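Protein adenylyltransferase (Bartonella henselae str. Houston-1, PDB 5NH2) transfers AMP from ATP to tyrosine or threonine residues of host target proteins through its Fic domain, a reaction that serves virulence. Local coordinates at residues Q175-L180 / E213-L218; N233-M238 / G264-G269. All blocks are in the same frame, centred on the assembly; numbering follows the deposited sequence.

The two contacts illustrate how a single helix can join a catalytic domain to the one that follows it. In interaction 1 a loop between helices 157-171 and 183-196, part of the Fic fold, lies against helix 212-227. Interaction 2 comes next along the chain and pairs two strands, 237-239 and 265-270, of the sheet in the intracellular delivery domain. Their centres are about 14 Å apart, yet they touch directly: Leu218 CD2 of the helix reaches Val237 CG1 at 3.8 Å and also packs on Ile268. Helix 212-227 thus touches both the loop and the sheet, Leu218 taking part in each contact, linking the AMP-transferring part to the delivery part through apolar side chains.

Interaction 1: residues Q175-L180 / E213-L218; sequences QLNFSL and EKIRLL
Ile215 and Leu180 lie at the centre of a helix-on-loop contact, in which a loop of the Fic fold closing with a 3-10 turn packs on helix 212-227. Ile215 and Leu218, three residues apart, present one face of the helix to that loop. From CB, the Ile215 side chain divides its work between two branches. CG2, anti to the backbone N, touches Leu180 CD1 at 3.9 Å and comes more loosely to Asn177 ND2 at 4.2 Å. The other branch has CG1 beside the backbone N (chi1 -68°) and is extended, carrying CD1 to the Gln175 side chain, which comes from the opposite direction. There the methyl CD1 rests 3.8 Å from Gln175 CD, a methyl-to-amide contact on the exposed border of the interface. Leu180 wedges its CD1 toward the helix between Ile215 and Leu218, 3.8 Å from Leu218 CB, and also nears the Ile215 carbonyl oxygen. Beyond the loop, Glu23 and Ser30 of the antitoxin homologue BiaA, a separate chain, pack on Asn177 and Ser179. The Asn177 amide is steadied from within its own loop, which helps fix the direction of ND2: Ser179 N reaches OD1 only weakly, whereas Ser179 OG donates to Asn177 OD1 at 3.0 Å, 25° off the carbonyl plane.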
loop_
_atom_site.group_PDB
_atom_site.type_symbol
_atom_site.label_atom_id
_atom_site.label_comp_id
_atom_site.label_asym_id
_atom_site.label_seq_id
_atom_site.Cartn_x
_atom_site.Cartn_y
_atom_site.Cartn_z
ATOM N N GLN A 175 11.825 5.858 5.148
ATOM C CA GLN A 175 11.146 4.871 4.326
ATOM C C GLN A 175 9.848 4.471 4.998
ATOM O O GLN A 175 9.709 4.546 6.228
ATOM C CB GLN A 175 12.021 3.625 4.064
ATOM C CG GLN A 175 12.468 2.872 5.308
ATOM C CD GLN A 175 13.511 1.806 4.968
ATOM O OE1 GLN A 175 13.246 0.905 4.168
ATOM N NE2 GLN A 175 14.698 1.913 5.560
ATOM N N LEU A 176 8.901 4.049 4.162
ATOM C CA LEU A 176 7.630 3.482 4.590
ATOM C C LEU A 176 7.447 2.211 3.768
ATOM O O LEU A 176 7.259 2.278 2.546
ATOM C CB LEU A 176 6.478 4.485 4.359
ATOM C CG LEU A 176 6.513 5.665 5.319
ATOM C CD1 LEU A 176 5.437 6.738 5.000
ATOM C CD2 LEU A 176 6.366 5.213 6.794
ATOM N N ASN A 177 7.481 1.049 4.410
ATOM C CA ASN A 177 7.462 -0.185 3.623
ATOM C C ASN A 177 6.093 -0.837 3.776
ATOM O O ASN A 177 5.895 -1.696 4.646
ATOM C CB ASN A 177 8.599 -1.124 4.044
ATOM C CG ASN A 177 8.840 -2.224 3.021
ATOM O OD1 ASN A 177 7.908 -2.619 2.293
ATOM N ND2 ASN A 177 10.071 -2.725 2.955
ATOM N N PHE A 178 5.204 -0.533 2.820
ATOM C CA PHE A 178 3.805 -0.915 2.929
ATOM C C PHE A 178 3.596 -2.371 2.584
ATOM O O PHE A 178 2.574 -2.956 2.971
ATOM C CB PHE A 178 2.927 -0.031 2.036
ATOM C CG PHE A 178 2.589 1.284 2.660
ATOM C CD1 PHE A 178 1.641 1.357 3.689
ATOM C CD2 PHE A 178 3.216 2.437 2.243
ATOM C CE1 PHE A 178 1.303 2.555 4.271
ATOM C CE2 PHE A 178 2.911 3.648 2.843
ATOM C CZ PHE A 178 1.947 3.712 3.861
ATOM N N SER A 179 4.560 -2.975 1.898
ATOM C CA SER A 179 4.428 -4.380 1.588
ATOM C C SER A 179 4.499 -5.245 2.837
ATOM O O SER A 179 4.257 -6.454 2.756
ATOM C CB SER A 179 5.488 -4.773 0.543
ATOM O OG SER A 179 6.691 -5.124 1.176
ATOM N N LEU A 180 4.821 -4.674 3.989
ATOM C CA LEU A 180 4.886 -5.450 5.219
ATOM C C LEU A 180 3.570 -5.411 5.994
ATOM O O LEU A 180 3.487 -6.028 7.073
ATOM C CB LEU A 180 6.031 -4.946 6.100
ATOM C CG LEU A 180 7.400 -4.931 5.415
ATOM C CD1 LEU A 180 8.490 -4.673 6.455
ATOM C CD2 LEU A 180 7.702 -6.219 4.655
ATOM N N GLU A 213 15.304 -1.788 12.234
ATOM C CA GLU A 213 15.268 -2.990 13.056
ATOM C C GLU A 213 13.926 -3.697 12.915
ATOM O O GLU A 213 13.871 -4.932 12.867
ATOM C CB GLU A 213 15.531 -2.661 14.528
ATOM C CG GLU A 213 16.749 -1.763 14.793
ATOM C CD GLU A 213 18.070 -2.484 14.552
ATOM O OE1 GLU A 213 18.795 -2.113 13.598
ATOM O OE2 GLU A 213 18.373 -3.438 15.304
ATOM N N LYS A 214 12.837 -2.941 12.798
ATOM C CA LYS A 214 11.554 -3.640 12.756
ATOM C C LYS A 214 11.255 -4.189 11.365
ATOM O O LYS A 214 10.727 -5.316 11.225
ATOM C CB LYS A 214 10.471 -2.728 13.295
ATOM C CG LYS A 214 10.659 -2.580 14.806
ATOM C CD LYS A 214 9.535 -1.862 15.507
ATOM C CE LYS A 214 9.985 -1.546 16.933
ATOM N NZ LYS A 214 8.936 -0.899 17.716
ATOM N N ILE A 215 11.695 -3.454 10.339
ATOM C CA ILE A 215 11.515 -3.890 8.956
ATOM C C ILE A 215 12.227 -5.220 8.707
ATOM O O ILE A 215 11.708 -6.091 7.992
ATOM C CB ILE A 215 12.005 -2.780 8.012
ATOM C CG1 ILE A 215 11.065 -1.568 8.124
ATOM C CG2 ILE A 215 12.126 -3.287 6.559
ATOM C CD1 ILE A 215 11.522 -0.390 7.379
ATOM N N ARG A 216 13.421 -5.398 9.295
ATOM C CA ARG A 216 14.139 -6.664 9.120
ATOM C C ARG A 216 13.306 -7.832 9.636
ATOM O O ARG A 216 13.262 -8.898 9.007
ATOM C CB ARG A 216 15.477 -6.667 9.879
ATOM C CG ARG A 216 16.552 -5.688 9.526
ATOM C CD ARG A 216 17.943 -6.154 10.123
ATOM N NE ARG A 216 18.187 -5.806 11.538
ATOM C CZ ARG A 216 17.878 -6.571 12.599
ATOM N NH1 ARG A 216 17.299 -7.754 12.438
ATOM N NH2 ARG A 216 18.147 -6.161 13.837
ATOM N N LEU A 217 12.671 -7.643 10.812
ATOM C CA LEU A 217 11.917 -8.691 11.485
ATOM C C LEU A 217 10.693 -9.087 10.681
ATOM O O LEU A 217 10.423 -10.287 10.494
ATOM C CB LEU A 217 11.495 -8.206 12.873
ATOM C CG LEU A 217 12.635 -7.856 13.824
ATOM C CD1 LEU A 217 12.087 -7.366 15.147
ATOM C CD2 LEU A 217 13.611 -9.023 14.014
ATOM N N LEU A 218 9.951 -8.086 10.177
ATOM C CA LEU A 218 8.738 -8.392 9.428
ATOM C C LEU A 218 9.069 -8.941 8.049
ATOM O O LEU A 218 8.344 -9.795 7.529
ATOM C CB LEU A 218 7.867 -7.153 9.293
ATOM C CG LEU A 218 7.065 -6.808 10.509
ATOM C CD1 LEU A 218 6.535 -5.393 10.332
ATOM C CD2 LEU A 218 5.908 -7.790 10.647
#

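Interaction 2: residues N233-M238 / G264-G269; sequences NDRPVM and GAYIIG
Val237 and Tyr266 pair in parallel register in the sheet of the intracellular delivery domain, a family of the OB clan, where 237-239 is an outermost strand within the chain. The hydrogen bonds follow the parallel pattern, with Tyr266 straddling Val237: Tyr266 N donates to Pro236 O at 2.8 Å, nearly straight at 173°, while Tyr266 O accepts Met238 N almost in line with its own C=O. One step on, Ile268 N meets Met238 O at 2.7 Å, in the carbonyl plane. Side chains reinforce this tight centre. Met238 and Ile267 run side by side on one face, with Met238 CE 3.4 Å from Ile267 CD1, and before them Pro236 CG presses on Ala265 CB at the same 3.4 Å. On the other face Val237 CG2 meets Tyr266 obliquely, 4.1 Å from its CD2, and this pair is covered by helix 212-227, with Phe221 touching both residues. Packing relaxes at the start of the strand pair, where exposed Arg235 bends at chi2 (-76°) and lays its chain past Gly264, with CD 3.6 Å from Gly264 O. Its guanidinium plane stands 39° from the Tyr266 ring plane. The tyrosine hydroxyl lies at the guanidinium edge, but Arg235 NH1 and Tyr266 OH remain 4.0 Å apart.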
loop_
_atom_site.group_PDB
_atom_site.type_symbol
_atom_site.label_atom_id
_atom_site.label_comp_id
_atom_site.label_asym_id
_atom_site.label_seq_id
_atom_site.Cartn_x
_atom_site.Cartn_y
_atom_site.Cartn_z
ATOM N N ASN A 233 -2.836 -12.356 4.694
ATOM C CA ASN A 233 -3.409 -11.059 4.324
ATOM C C ASN A 233 -4.652 -10.713 5.158
ATOM O O ASN A 233 -4.957 -9.524 5.362
ATOM C CB ASN A 233 -3.711 -11.049 2.816
ATOM C CG ASN A 233 -3.921 -9.626 2.274
ATOM O OD1 ASN A 233 -3.350 -8.640 2.788
ATOM N ND2 ASN A 233 -4.760 -9.509 1.243
ATOM N N ASP A 234 -5.348 -11.731 5.686
ATOM C CA ASP A 234 -6.538 -11.593 6.520
ATOM C C ASP A 234 -6.264 -11.572 8.038
ATOM O O ASP A 234 -7.218 -11.528 8.814
ATOM C CB ASP A 234 -7.517 -12.714 6.201
ATOM C CG ASP A 234 -8.235 -12.476 4.900
ATOM O OD1 ASP A 234 -9.389 -12.000 4.942
ATOM O OD2 ASP A 234 -7.646 -12.741 3.834
ATOM N N ARG A 235 -5.010 -11.592 8.477
ATOM C CA ARG A 235 -4.680 -11.596 9.895
ATOM C C ARG A 235 -3.866 -10.354 10.296
ATOM O O ARG A 235 -3.065 -9.825 9.503
ATOM C CB ARG A 235 -3.885 -12.863 10.261
ATOM C CG ARG A 235 -4.648 -14.124 10.024
ATOM C CD ARG A 235 -5.651 -14.264 11.115
ATOM N NE ARG A 235 -6.338 -15.560 11.152
ATOM C CZ ARG A 235 -5.753 -16.740 11.389
ATOM N NH1 ARG A 235 -4.426 -16.842 11.583
ATOM N NH2 ARG A 235 -6.507 -17.831 11.412
ATOM N N PRO A 236 -4.026 -9.891 11.538
ATOM C CA PRO A 236 -3.099 -8.891 12.074
ATOM C C PRO A 236 -1.694 -9.469 12.199
ATOM O O PRO A 236 -1.504 -10.588 12.693
ATOM C CB PRO A 236 -3.705 -8.535 13.445
ATOM C CG PRO A 236 -4.661 -9.627 13.772
ATOM C CD PRO A 236 -5.097 -10.266 12.491
ATOM N N VAL A 237 -0.715 -8.709 11.699
ATOM C CA VAL A 237 0.716 -9.019 11.777
ATOM C C VAL A 237 1.417 -7.738 12.208
ATOM O O VAL A 237 1.289 -6.705 11.543
ATOM C CB VAL A 237 1.292 -9.521 10.435
ATOM C CG1 VAL A 237 2.799 -9.888 10.553
ATOM C CG2 VAL A 237 0.481 -10.730 9.950
ATOM N N MET A 238 2.088 -7.767 13.348
ATOM C CA MET A 238 2.731 -6.549 13.799
ATOM C C MET A 238 3.891 -6.911 14.699
ATOM O O MET A 238 4.024 -8.051 15.175
ATOM C CB MET A 238 1.773 -5.613 14.534
ATOM C CG MET A 238 1.104 -6.284 15.657
ATOM S SD MET A 238 -0.456 -5.494 16.049
ATOM C CE MET A 238 -0.969 -6.564 17.368
ATOM N N GLY A 264 -5.226 -15.132 17.504
ATOM C CA GLY A 264 -5.215 -15.130 16.060
ATOM C C GLY A 264 -4.247 -14.156 15.419
ATOM O O GLY A 264 -3.950 -14.301 14.234
ATOM N N ALA A 265 -3.767 -13.159 16.160
ATOM C CA ALA A 265 -2.812 -12.192 15.635
ATOM C C ALA A 265 -1.383 -12.736 15.680
ATOM O O ALA A 265 -1.021 -13.498 16.578
ATOM C CB ALA A 265 -2.890 -10.889 16.440
ATOM N N TYR A 266 -0.545 -12.286 14.736
ATOM C CA TYR A 266 0.899 -12.563 14.785
ATOM C C TYR A 266 1.682 -11.355 15.332
ATOM O O TYR A 266 1.644 -10.260 14.745
ATOM C CB TYR A 266 1.437 -12.948 13.407
ATOM C CG TYR A 266 0.907 -14.242 12.882
ATOM C CD1 TYR A 266 1.372 -15.446 13.375
ATOM C CD2 TYR A 266 -0.039 -14.266 11.875
ATOM C CE1 TYR A 266 0.890 -16.652 12.888
ATOM C CE2 TYR A 266 -0.517 -15.455 11.374
ATOM C CZ TYR A 266 -0.055 -16.640 11.892
ATOM O OH TYR A 266 -0.535 -17.823 11.408
ATOM N N ILE A 267 2.425 -11.582 16.425
ATOM C CA ILE A 267 3.255 -10.593 17.116
ATOM C C ILE A 267 4.715 -10.977 16.887
ATOM O O ILE A 267 5.152 -12.042 17.343
ATOM C CB ILE A 267 2.945 -10.549 18.627
ATOM C CG1 ILE A 267 1.436 -10.559 18.877
ATOM C CG2 ILE A 267 3.537 -9.319 19.264
ATOM C CD1 ILE A 267 0.686 -9.417 18.152
ATOM N N ILE A 268 5.489 -10.114 16.199
ATOM C CA ILE A 268 6.904 -10.383 15.917
ATOM C C ILE A 268 7.765 -9.650 16.937
ATOM O O ILE A 268 7.470 -8.511 17.314
ATOM C CB ILE A 268 7.310 -9.981 14.479
ATOM C CG1 ILE A 268 6.285 -10.462 13.443
ATOM C CG2 ILE A 268 8.709 -10.549 14.117
ATOM C CD1 ILE A 268 5.922 -11.878 13.586
ATOM N N GLY A 269 8.848 -10.305 17.385
ATOM C CA GLY A 269 9.798 -9.682 18.286
ATOM C C GLY A 269 11.200 -10.139 17.985
ATOM O O GLY A 269 11.428 -11.083 17.215
#